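Long-range contact in nitrite reductase (Hyphomicrobium denitrificans, PDB 2DV6), which probably reduces nitrite to nitric oxide with electrons from cytochrome c, using bound copper ions: residues L197-G202 / F248-P253. Sequence-based numbering, arbitrary orientation.
Sequences LRVRVG and FKALIP
Val199 meets Ala250 through a single methyl, its CG2 lying 4.2 Å from Ala250 CB in the interior of the domain, where both side chains also rest on Val279 of strand 274-280. Arg200 leaves the backbone facing away from 248-253, and its guanidinium reaches forward to the next residue: NH1 donates to the carbonyl O of Val201 over 3.0 Å, with the acceptor close to the guanidinium plane. Val201 contributes about half of this segment's buried surface. Its CG1 lies over the face of the Pro253 ring, toward the N-CD-CG side, 3.4 Å from CD, tighter than usual for two carbons, and it also touches the carbonyl O of Leu251. A chi1 of -123°, off the staggered positions, accompanies this close fit. At Gly202 the backbones join: its N donates to Ala250 O in a nearly straight bond of 2.9 Å (169° at the hydrogen). Strand 197-200 belongs to the sheet containing 274-280 and 254-259, whereas 243-249 is the outermost strand of the other sheet within this chain, and at Phe248 that sheet continues into a second subunit. The contact thus ties together two sheet-to-sheet connections at one end of a cupredoxin-type beta sandwich.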
loop_
_atom_site.group_PDB
_atom_site.type_symbol
_atom_site.label_atom_id
_atom_site.label_comp_id
_atom_site.label_asym_id
_atom_site.label_seq_id
_atom_site.Cartn_x
_atom_site.Cartn_y
_atom_site.Cartn_z
ATOM N N LEU A 197 51.352 -0.010 -9.286
ATOM C CA LEU A 197 52.493 -0.898 -9.397
ATOM C C LEU A 197 53.104 -0.722 -10.777
ATOM O O LEU A 197 52.398 -0.590 -11.780
ATOM C CB LEU A 197 52.117 -2.365 -9.051
ATOM C CG LEU A 197 51.278 -2.559 -7.757
ATOM C CD1 LEU A 197 50.734 -3.976 -7.634
ATOM C CD2 LEU A 197 52.045 -2.138 -6.445
ATOM N N ARG A 198 54.434 -0.659 -10.825
ATOM C CA ARG A 198 55.131 -0.335 -12.054
ATOM C C ARG A 198 56.355 -1.249 -12.209
ATOM O O ARG A 198 57.250 -1.237 -11.368
ATOM C CB ARG A 198 55.513 1.153 -12.075
ATOM C CG ARG A 198 55.992 1.661 -13.406
ATOM C CD ARG A 198 56.043 3.193 -13.404
ATOM N NE ARG A 198 56.200 3.669 -14.783
ATOM C CZ ARG A 198 55.816 4.854 -15.226
ATOM N NH1 ARG A 198 55.264 5.715 -14.388
ATOM N NH2 ARG A 198 55.970 5.174 -16.518
ATOM N N VAL A 199 56.364 -2.078 -13.248
ATOM C CA VAL A 199 57.453 -3.025 -13.471
ATOM C C VAL A 199 57.686 -2.997 -14.978
ATOM O O VAL A 199 56.973 -2.279 -15.720
ATOM C CB VAL A 199 57.140 -4.497 -12.985
ATOM C CG1 VAL A 199 56.813 -4.571 -11.470
ATOM C CG2 VAL A 199 56.012 -5.144 -13.804
ATOM N N ARG A 200 58.660 -3.803 -15.413
ATOM C CA ARG A 200 59.130 -3.855 -16.776
ATOM C C ARG A 200 58.826 -5.249 -17.322
ATOM O O ARG A 200 58.907 -6.218 -16.559
ATOM C CB ARG A 200 60.643 -3.631 -16.735
ATOM C CG ARG A 200 61.334 -3.536 -18.060
ATOM C CD ARG A 200 62.610 -4.332 -17.915
ATOM N NE ARG A 200 63.601 -4.056 -18.949
ATOM C CZ ARG A 200 63.905 -4.879 -19.945
ATOM N NH1 ARG A 200 63.269 -6.050 -20.079
ATOM N NH2 ARG A 200 64.835 -4.509 -20.815
ATOM N N VAL A 201 58.478 -5.373 -18.616
ATOM C CA VAL A 201 58.353 -6.699 -19.206
ATOM C C VAL A 201 59.587 -7.519 -18.850
ATOM O O VAL A 201 60.718 -7.017 -18.913
ATOM C CB VAL A 201 58.337 -6.781 -20.754
ATOM C CG1 VAL A 201 57.082 -7.459 -21.283
ATOM C CG2 VAL A 201 58.818 -5.541 -21.459
ATOM N N GLY A 202 59.365 -8.776 -18.507
ATOM C CA GLY A 202 60.476 -9.667 -18.213
ATOM C C GLY A 202 60.766 -9.767 -16.733
ATOM O O GLY A 202 61.459 -10.709 -16.300
ATOM N N PHE A 248 55.445 -14.278 -9.706
ATOM C CA PHE A 248 54.919 -14.461 -11.052
ATOM C C PHE A 248 55.728 -13.673 -12.046
ATOM O O PHE A 248 56.296 -12.647 -11.698
ATOM C CB PHE A 248 53.395 -14.140 -11.154
ATOM C CG PHE A 248 53.030 -12.700 -10.877
ATOM C CD1 PHE A 248 53.091 -11.740 -11.892
ATOM C CD2 PHE A 248 52.593 -12.315 -9.625
ATOM C CE1 PHE A 248 52.742 -10.400 -11.642
ATOM C CE2 PHE A 248 52.229 -10.976 -9.366
ATOM C CZ PHE A 248 52.335 -10.023 -10.371
ATOM N N LYS A 249 55.811 -14.174 -13.268
ATOM C CA LYS A 249 56.457 -13.434 -14.355
ATOM C C LYS A 249 55.498 -12.464 -15.062
ATOM O O LYS A 249 54.314 -12.784 -15.290
ATOM C CB LYS A 249 57.092 -14.393 -15.382
ATOM C CG LYS A 249 58.372 -15.079 -14.869
ATOM C CD LYS A 249 59.172 -15.738 -16.005
ATOM C CE LYS A 249 60.246 -14.766 -16.627
ATOM N NZ LYS A 249 61.635 -14.834 -15.959
ATOM N N ALA A 250 56.027 -11.299 -15.408
ATOM C CA ALA A 250 55.333 -10.301 -16.210
ATOM C C ALA A 250 55.748 -10.466 -17.653
ATOM O O ALA A 250 56.776 -9.950 -18.072
ATOM C CB ALA A 250 55.664 -8.893 -15.731
ATOM N N LEU A 251 54.920 -11.162 -18.415
ATOM C CA LEU A 251 55.279 -11.586 -19.766
ATOM C C LEU A 251 54.908 -10.635 -20.881
ATOM O O LEU A 251 55.418 -10.770 -21.967
ATOM C CB LEU A 251 54.659 -12.962 -20.073
ATOM C CG LEU A 251 54.960 -14.074 -19.053
ATOM C CD1 LEU A 251 54.014 -15.277 -19.294
ATOM C CD2 LEU A 251 56.467 -14.497 -19.117
ATOM N N ILE A 252 53.972 -9.718 -20.634
ATOM C CA ILE A 252 53.400 -8.883 -21.700
ATOM C C ILE A 252 53.220 -7.442 -21.230
ATOM O O ILE A 252 52.542 -7.193 -20.218
ATOM C CB ILE A 252 52.042 -9.464 -22.195
ATOM C CG1 ILE A 252 52.232 -10.926 -22.667
ATOM C CG2 ILE A 252 51.420 -8.596 -23.304
ATOM C CD1 ILE A 252 50.918 -11.640 -23.027
ATOM N N PRO A 253 53.794 -6.477 -21.984
ATOM C CA PRO A 253 53.638 -5.087 -21.565
ATOM C C PRO A 253 52.172 -4.692 -21.678
ATOM O O PRO A 253 51.452 -5.262 -22.494
ATOM C CB PRO A 253 54.481 -4.294 -22.580
ATOM C CG PRO A 253 55.221 -5.277 -23.375
ATOM C CD PRO A 253 54.518 -6.596 -23.266
#